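Local coordinates for DNA repair protein PprA (Deinococcus deserti, PDB 6MC8) that probably binds DNA and takes part in repair of radiation-induced DNA damage and in genome segregation, assembling into filaments, at residues A[203-211]-A[296-304]; A[118-126]-A[250-258]. The protein carries 2 engineered substitutions. All coordinates share one frame; numbering follows the deposited sequence.

Contact 1 of 2, residues A[203-211]-A[296-304]. Engineered in segment 203-211: Lys206 (natural residue Asp), Lys210 (natural residue Asp).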
loop_
_atom_site.group_PDB
_atom_site.type_symbol
_atom_site.label_atom_id
_atom_site.label_comp_id
_atom_site.label_asym_id
_atom_site.label_seq_id
_atom_site.Cartn_x
_atom_site.Cartn_y
_atom_site.Cartn_z
ATOM N N ALA A 203 29.609 12.352 -19.403
ATOM C CA ALA A 203 30.178 13.232 -18.391
ATOM C C ALA A 203 31.625 13.587 -18.705
ATOM O O ALA A 203 32.069 14.703 -18.420
ATOM C CB ALA A 203 30.066 12.580 -17.017
ATOM N N LEU A 204 32.374 12.654 -19.295
ATOM C CA LEU A 204 33.744 12.957 -19.690
ATOM C C LEU A 204 33.786 13.836 -20.930
ATOM O O LEU A 204 34.741 14.595 -21.120
ATOM C CB LEU A 204 34.528 11.663 -19.912
ATOM C CG LEU A 204 34.947 10.922 -18.642
ATOM C CD1 LEU A 204 35.478 9.542 -18.952
ATOM C CD2 LEU A 204 35.999 11.730 -17.920
ATOM N N ALA A 205 32.759 13.755 -21.782
ATOM C CA ALA A 205 32.722 14.590 -22.978
ATOM C C ALA A 205 32.442 16.044 -22.631
ATOM O O ALA A 205 32.956 16.954 -23.289
ATOM C CB ALA A 205 31.676 14.067 -23.960
ATOM N N LYS A 206 31.627 16.282 -21.603
ATOM C CA LYS A 206 31.392 17.650 -21.154
ATOM C C LYS A 206 32.622 18.217 -20.462
ATOM O O LYS A 206 32.900 19.417 -20.561
ATOM C CB LYS A 206 30.181 17.701 -20.225
ATOM C CG LYS A 206 28.859 17.453 -20.910
ATOM C CD LYS A 206 27.729 17.414 -19.908
ATOM C CE LYS A 206 27.463 18.793 -19.340
ATOM N NZ LYS A 206 26.306 18.822 -18.412
ATOM N N ALA A 207 33.370 17.369 -19.757
ATOM C CA ALA A 207 34.614 17.810 -19.142
ATOM C C ALA A 207 35.695 18.040 -20.185
ATOM O O ALA A 207 36.556 18.909 -20.015
ATOM C CB ALA A 207 35.083 16.785 -18.117
ATOM N N ALA A 208 35.678 17.257 -21.265
ATOM C CA ALA A 208 36.646 17.455 -22.335
ATOM C C ALA A 208 36.380 18.752 -23.085
ATOM O O ALA A 208 37.319 19.429 -23.508
ATOM C CB ALA A 208 36.626 16.264 -23.290
ATOM N N TRP A 209 35.105 19.118 -23.247
ATOM C CA TRP A 209 34.761 20.397 -23.862
ATOM C C TRP A 209 35.197 21.568 -22.995
ATOM O O TRP A 209 35.574 22.621 -23.515
ATOM C CB TRP A 209 33.258 20.459 -24.141
ATOM C CG TRP A 209 32.756 21.811 -24.601
ATOM C CD1 TRP A 209 32.043 22.703 -23.862
ATOM C CD2 TRP A 209 32.940 22.419 -25.889
ATOM N NE1 TRP A 209 31.765 23.823 -24.603
ATOM C CE2 TRP A 209 32.306 23.673 -25.852
ATOM C CE3 TRP A 209 33.577 22.025 -27.067
ATOM C CZ2 TRP A 209 32.289 24.534 -26.951
ATOM C CZ3 TRP A 209 33.561 22.878 -28.153
ATOM C CH2 TRP A 209 32.922 24.118 -28.087
ATOM N N LYS A 210 35.171 21.398 -21.672
ATOM C CA LYS A 210 35.561 22.482 -20.778
ATOM C C LYS A 210 37.064 22.731 -20.827
ATOM O O LYS A 210 37.511 23.882 -20.754
ATOM C CB LYS A 210 35.107 22.169 -19.353
ATOM C CG LYS A 210 35.387 23.277 -18.365
ATOM C CD LYS A 210 34.916 22.943 -16.969
ATOM C CE LYS A 210 35.194 24.100 -16.030
ATOM N NZ LYS A 210 36.655 24.300 -15.850
ATOM N N VAL A 211 37.858 21.670 -20.969
ATOM C CA VAL A 211 39.307 21.828 -21.028
ATOM C C VAL A 211 39.723 22.436 -22.363
ATOM O O VAL A 211 40.573 23.333 -22.416
ATOM C CB VAL A 211 40.002 20.476 -20.775
ATOM C CG1 VAL A 211 41.505 20.600 -20.916
ATOM C CG2 VAL A 211 39.666 19.962 -19.405
ATOM N N THR A 296 31.604 17.926 -13.609
ATOM C CA THR A 296 32.289 18.472 -14.774
ATOM C C THR A 296 33.635 19.080 -14.394
ATOM O O THR A 296 34.610 18.952 -15.139
ATOM C CB THR A 296 31.379 19.495 -15.460
ATOM O OG1 THR A 296 30.151 18.858 -15.821
ATOM C CG2 THR A 296 32.007 20.051 -16.716
ATOM N N ARG A 297 33.731 19.675 -13.204
ATOM C CA ARG A 297 35.003 20.252 -12.781
ATOM C C ARG A 297 35.982 19.183 -12.316
ATOM O O ARG A 297 37.182 19.276 -12.591
ATOM C CB ARG A 297 34.784 21.274 -11.671
ATOM C CG ARG A 297 34.271 22.604 -12.138
ATOM C CD ARG A 297 34.290 23.597 -11.001
ATOM N NE ARG A 297 33.337 23.226 -9.966
ATOM C CZ ARG A 297 32.066 23.606 -9.962
ATOM N NH1 ARG A 297 31.604 24.374 -10.937
ATOM N NH2 ARG A 297 31.260 23.223 -8.981
ATOM N N ARG A 298 35.494 18.158 -11.617
ATOM C CA ARG A 298 36.412 17.174 -11.057
ATOM C C ARG A 298 36.923 16.233 -12.136
ATOM O O ARG A 298 38.034 15.706 -12.030
ATOM C CB ARG A 298 35.747 16.404 -9.910
ATOM C CG ARG A 298 34.644 15.433 -10.294
ATOM C CD ARG A 298 33.920 14.918 -9.065
ATOM N NE ARG A 298 34.779 14.140 -8.185
ATOM C CZ ARG A 298 34.975 12.833 -8.296
ATOM N NH1 ARG A 298 34.361 12.148 -9.247
ATOM N NH2 ARG A 298 35.775 12.211 -7.447
ATOM N N LEU A 299 36.145 16.042 -13.201
ATOM C CA LEU A 299 36.614 15.235 -14.317
ATOM C C LEU A 299 37.570 16.023 -15.199
ATOM O O LEU A 299 38.513 15.458 -15.757
ATOM C CB LEU A 299 35.427 14.730 -15.125
ATOM C CG LEU A 299 34.511 13.709 -14.469
ATOM C CD1 LEU A 299 33.274 13.508 -15.308
ATOM C CD2 LEU A 299 35.248 12.445 -14.323
ATOM N N ALA A 300 37.343 17.331 -15.330
ATOM C CA ALA A 300 38.227 18.167 -16.132
ATOM C C ALA A 300 39.589 18.327 -15.469
ATOM O O ALA A 300 40.605 18.482 -16.153
ATOM C CB ALA A 300 37.584 19.531 -16.368
ATOM N N ALA A 301 39.627 18.287 -14.137
ATOM C CA ALA A 301 40.900 18.349 -13.430
ATOM C C ALA A 301 41.687 17.055 -13.599
ATOM O O ALA A 301 42.922 17.067 -13.592
ATOM C CB ALA A 301 40.657 18.648 -11.953
ATOM N N VAL A 302 40.989 15.931 -13.752
ATOM C CA VAL A 302 41.650 14.653 -13.995
ATOM C C VAL A 302 42.185 14.593 -15.422
ATOM O O VAL A 302 43.278 14.072 -15.671
ATOM C CB VAL A 302 40.675 13.500 -13.676
ATOM C CG1 VAL A 302 41.217 12.161 -14.109
ATOM C CG2 VAL A 302 40.398 13.453 -12.192
ATOM N N LEU A 303 41.447 15.161 -16.373
ATOM C CA LEU A 303 41.883 15.113 -17.762
ATOM C C LEU A 303 42.999 16.108 -18.041
ATOM O O LEU A 303 43.779 15.915 -18.977
ATOM C CB LEU A 303 40.700 15.369 -18.691
ATOM C CG LEU A 303 39.582 14.328 -18.626
ATOM C CD1 LEU A 303 38.427 14.702 -19.538
ATOM C CD2 LEU A 303 40.110 12.941 -18.921
ATOM N N SER A 304 43.098 17.167 -17.246
ATOM C CA SER A 304 44.125 18.173 -17.466
ATOM C C SER A 304 45.354 17.933 -16.598
ATOM O O SER A 304 46.477 17.895 -17.107
ATOM C CB SER A 304 43.554 19.566 -17.206
ATOM O OG SER A 304 44.535 20.566 -17.402
HETATM O O HOH W 1 30.818 16.012 -16.772
#
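Ala207 of helix 200-213 presses its CB into the surface of helix 274-304 as a classic knob into a hole, the hole being lined by Thr296, Leu299, Ala300 and Leu303. Its CB lies 3.6 Å from Leu299 CB, and its CA comes within 4.7 Å of Ala300 CA. Small residues suit this place: with Ala207 facing Ala300, the axes of segments 203-211 and 296-304 approach to 8.3 Å at a crossing angle of -66°. No hydrogen bond joins the two segments directly, so the fit of apolar surfaces does the holding.

The tight part lies around this knob and toward the leucines. Leu299 has CG anti to its carbonyl carbon (chi1 -68°), which lays the fork of its side chain against the other helix: CD1 meets Ala203 CB at 3.8 Å, while CD2 meets Leu204 CD2 at 3.7 Å, the two leucines running at about a right angle. Leu303 sends CD1 against the backbone of Leu204 and Ala208. Farther along, Val211 uses the branch beside its backbone N, CG2, to touch Ala300 CB at 3.7 Å.

The opposite margin is looser and exposed. Thr296 suits this border because it helps wall the hole for Ala207 and lays CG2 against Lys206 O, while OG1 is bonded to Gln292 O of its own helix. Engineered Lys210 stretches out fully until its last torsion bends, and its aliphatic CD passes Thr296 CG2 at 4.1 Å; its ammonium group and the guanidinium of Arg297, which carry like charges, stay apart.

Two further helices close the buried side: Leu234 and Leu237 of helix 218-237 meet Leu204 and Leu303 respectively, and Leu249 of helix 245-250 touches both leucines.

Contact 2 of 2, residues A[118-126]-A[250-258]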
loop_
_atom_site.group_PDB
_atom_site.type_symbol
_atom_site.label_atom_id
_atom_site.label_comp_id
_atom_site.label_asym_id
_atom_site.label_seq_id
_atom_site.Cartn_x
_atom_site.Cartn_y
_atom_site.Cartn_z
ATOM N N GLY A 118 37.073 -4.299 -9.577
ATOM C CA GLY A 118 37.311 -3.152 -10.421
ATOM C C GLY A 118 36.019 -2.446 -10.792
ATOM O O GLY A 118 34.919 -2.973 -10.643
ATOM N N ALA A 119 36.168 -1.229 -11.307
ATOM C CA ALA A 119 35.015 -0.360 -11.511
ATOM C C ALA A 119 34.178 -0.800 -12.706
ATOM O O ALA A 119 32.948 -0.678 -12.686
ATOM C CB ALA A 119 35.480 1.079 -11.685
ATOM N N ARG A 120 34.830 -1.290 -13.763
ATOM C CA ARG A 120 34.103 -1.791 -14.926
ATOM C C ARG A 120 33.281 -3.024 -14.577
ATOM O O ARG A 120 32.140 -3.167 -15.029
ATOM C CB ARG A 120 35.083 -2.099 -16.063
ATOM C CG ARG A 120 34.429 -2.698 -17.299
ATOM C CD ARG A 120 35.391 -2.912 -18.447
ATOM N NE ARG A 120 35.730 -1.669 -19.127
ATOM C CZ ARG A 120 36.657 -1.567 -20.073
ATOM N NH1 ARG A 120 37.345 -2.637 -20.449
ATOM N NH2 ARG A 120 36.900 -0.395 -20.640
ATOM N N ALA A 121 33.833 -3.904 -13.741
ATOM C CA ALA A 121 33.143 -5.136 -13.382
ATOM C C ALA A 121 31.954 -4.864 -12.466
ATOM O O ALA A 121 30.923 -5.537 -12.560
ATOM C CB ALA A 121 34.125 -6.103 -12.725
ATOM N N ILE A 122 32.088 -3.887 -11.567
ATOM C CA ILE A 122 30.992 -3.534 -10.669
ATOM C C ILE A 122 29.870 -2.850 -11.439
ATOM O O ILE A 122 28.686 -3.141 -11.229
ATOM C CB ILE A 122 31.522 -2.658 -9.517
ATOM C CG1 ILE A 122 32.435 -3.470 -8.602
ATOM C CG2 ILE A 122 30.395 -2.052 -8.705
ATOM C CD1 ILE A 122 33.229 -2.622 -7.640
ATOM N N ALA A 123 30.226 -1.959 -12.365
ATOM C CA ALA A 123 29.223 -1.266 -13.163
ATOM C C ALA A 123 28.538 -2.213 -14.137
ATOM O O ALA A 123 27.373 -2.012 -14.488
ATOM C CB ALA A 123 29.861 -0.099 -13.910
ATOM N N GLY A 124 29.242 -3.256 -14.578
ATOM C CA GLY A 124 28.617 -4.245 -15.437
ATOM C C GLY A 124 27.693 -5.175 -14.677
ATOM O O GLY A 124 26.731 -5.703 -15.240
ATOM N N THR A 125 27.984 -5.404 -13.396
ATOM C CA THR A 125 27.094 -6.184 -12.542
ATOM C C THR A 125 25.788 -5.436 -12.299
ATOM O O THR A 125 24.702 -6.022 -12.329
ATOM C CB THR A 125 27.807 -6.506 -11.222
ATOM O OG1 THR A 125 28.989 -7.267 -11.489
ATOM C CG2 THR A 125 26.917 -7.287 -10.279
ATOM N N TYR A 126 25.883 -4.125 -12.084
ATOM C CA TYR A 126 24.698 -3.295 -11.900
ATOM C C TYR A 126 23.949 -3.084 -13.211
ATOM O O TYR A 126 22.733 -2.861 -13.203
ATOM C CB TYR A 126 25.114 -1.958 -11.291
ATOM C CG TYR A 126 25.457 -2.028 -9.825
ATOM C CD1 TYR A 126 24.823 -2.933 -8.987
ATOM C CD2 TYR A 126 26.473 -1.245 -9.295
ATOM C CE1 TYR A 126 25.142 -3.010 -7.655
ATOM C CE2 TYR A 126 26.811 -1.327 -7.962
ATOM C CZ TYR A 126 26.140 -2.207 -7.147
ATOM O OH TYR A 126 26.466 -2.291 -5.819
ATOM N N ASN A 250 40.685 4.486 -17.387
ATOM C CA ASN A 250 39.828 3.277 -17.421
ATOM C C ASN A 250 39.779 2.531 -16.090
ATOM O O ASN A 250 38.826 1.875 -15.879
ATOM C CB ASN A 250 40.047 2.416 -18.654
ATOM C CG ASN A 250 38.724 2.058 -19.278
ATOM O OD1 ASN A 250 37.995 2.933 -19.739
ATOM N ND2 ASN A 250 38.395 0.783 -19.258
ATOM N N GLN A 251 40.835 2.573 -15.290
ATOM C CA GLN A 251 40.848 1.930 -13.959
ATOM C C GLN A 251 40.150 2.826 -12.948
ATOM O O GLN A 251 40.010 2.418 -11.846
ATOM C CB GLN A 251 42.262 1.712 -13.453
ATOM C CG GLN A 251 43.208 1.121 -14.464
ATOM C CD GLN A 251 42.749 -0.207 -14.995
ATOM O OE1 GLN A 251 42.381 -1.094 -14.258
ATOM N NE2 GLN A 251 42.786 -0.352 -16.296
ATOM N N LEU A 252 39.785 4.031 -13.318
ATOM C CA LEU A 252 39.129 4.902 -12.367
ATOM C C LEU A 252 37.620 4.661 -12.376
ATOM O O LEU A 252 37.046 4.325 -13.414
ATOM C CB LEU A 252 39.418 6.360 -12.700
ATOM C CG LEU A 252 40.868 6.840 -12.630
ATOM C CD1 LEU A 252 40.941 8.281 -13.069
ATOM C CD2 LEU A 252 41.457 6.676 -11.246
ATOM N N PRO A 253 36.954 4.824 -11.227
ATOM C CA PRO A 253 35.488 4.714 -11.209
ATOM C C PRO A 253 34.789 5.855 -11.909
ATOM O O PRO A 253 33.597 5.744 -12.208
ATOM C CB PRO A 253 35.162 4.688 -9.712
ATOM C CG PRO A 253 36.290 5.383 -9.079
ATOM C CD PRO A 253 37.498 5.041 -9.878
ATOM N N GLU A 254 35.505 6.943 -12.181
ATOM C CA GLU A 254 34.969 8.053 -12.950
ATOM C C GLU A 254 34.703 7.675 -14.403
ATOM O O GLU A 254 33.907 8.336 -15.077
ATOM C CB GLU A 254 35.942 9.226 -12.871
ATOM C CG GLU A 254 35.968 9.955 -11.531
ATOM C CD GLU A 254 36.876 9.315 -10.506
ATOM O OE1 GLU A 254 37.576 8.348 -10.844
ATOM O OE2 GLU A 254 36.887 9.778 -9.352
ATOM N N ALA A 255 35.355 6.630 -14.907
ATOM C CA ALA A 255 35.081 6.165 -16.257
ATOM C C ALA A 255 33.913 5.194 -16.331
ATOM O O ALA A 255 33.572 4.747 -17.428
ATOM C CB ALA A 255 36.316 5.494 -16.847
ATOM N N HIS A 256 33.306 4.844 -15.196
ATOM C CA HIS A 256 32.297 3.796 -15.164
ATOM C C HIS A 256 31.076 4.158 -14.335
ATOM O O HIS A 256 30.132 3.369 -14.277
ATOM C CB HIS A 256 32.916 2.500 -14.629
ATOM C CG HIS A 256 34.114 2.061 -15.405
ATOM N ND1 HIS A 256 34.021 1.493 -16.655
ATOM C CD2 HIS A 256 35.435 2.171 -15.137
ATOM C CE1 HIS A 256 35.234 1.246 -17.111
ATOM N NE2 HIS A 256 36.109 1.645 -16.208
ATOM N N PHE A 257 31.060 5.330 -13.712
ATOM C CA PHE A 257 29.955 5.773 -12.879
ATOM C C PHE A 257 29.768 7.269 -13.063
ATOM O O PHE A 257 30.737 8.029 -13.042
ATOM C CB PHE A 257 30.204 5.447 -11.403
ATOM C CG PHE A 257 30.081 3.993 -11.073
ATOM C CD1 PHE A 257 28.851 3.451 -10.754
ATOM C CD2 PHE A 257 31.187 3.164 -11.098
ATOM C CE1 PHE A 257 28.729 2.119 -10.451
ATOM C CE2 PHE A 257 31.068 1.826 -10.807
ATOM C CZ PHE A 257 29.838 1.305 -10.477
ATOM N N ALA A 258 28.520 7.683 -13.245
ATOM C CA ALA A 258 28.190 9.089 -13.397
ATOM C C ALA A 258 26.942 9.405 -12.587
ATOM O O ALA A 258 26.141 8.524 -12.278
ATOM C CB ALA A 258 27.979 9.461 -14.868
HETATM O O HOH W 2 37.945 -0.463 -13.787
#
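Arg120 rests its CB on the face of the His256 imidazole, a CH-pi contact 3.8 Å from the ring centroid, where a loop with a 3-10 turn at 253-255 packs along helix 119-127, with Gly118 at the N-cap position. His256 has CG anti to its carbonyl carbon (chi1 -56°), which slips the ring between Arg120 and the CB of Ala255 on its opposite face. Within the loop, His256 NE2 donates to Asn250 O at 2.7 Å, the acceptor lying almost exactly in the ring plane, so the bond fixes the ring's rotation. With an alanine here, Asn250 O would probably lose its imidazole donor and Arg120 CB the surface it lies on, freeing the loop to shift.

Ala119, small enough for the loop to come close, sets its CB 3.6 Å from His256 CD2 and also against Pro253, whose rigid ring suits the start of the turn. A water links Arg120 N to Asn250 O by long bonds.

Phe257 reaches the deeper side, where Trp80 also meets its ring. Its edge receives Ile122 CG2 and, more loosely, Tyr126 CD2. That isoleucine methyl is the branch anti to the backbone N, and it stands 3.8 Å from Phe257 CZ. Ala123 CB fills the angle between the two loop residues, 3.7 Å from Phe257 CZ and 3.5 Å from His256 O.

The centres of contact 1 and contact 2 lie about 17 Å apart, yet the two touch directly, helix 274-304 meeting the 250-258 loop. Leu299 CD2 packs on Glu254 CB at 3.6 Å and Val302 CG1 on Leu252 CD1 at 4.0 Å, beside a long, weak ion pair of 3.3 Å between Arg298 NH2 and Glu254 OE2. Leu299, a main residue of contact 1, thus also borders the loop of contact 2. Along the sequence the segments alternate. In space the loop after helix 245-250 touches the 118-126 helix and helix 274-304, and helix 245-250 itself packs on contact 1 through Leu249. The second subunit of the dimer touches neither contact.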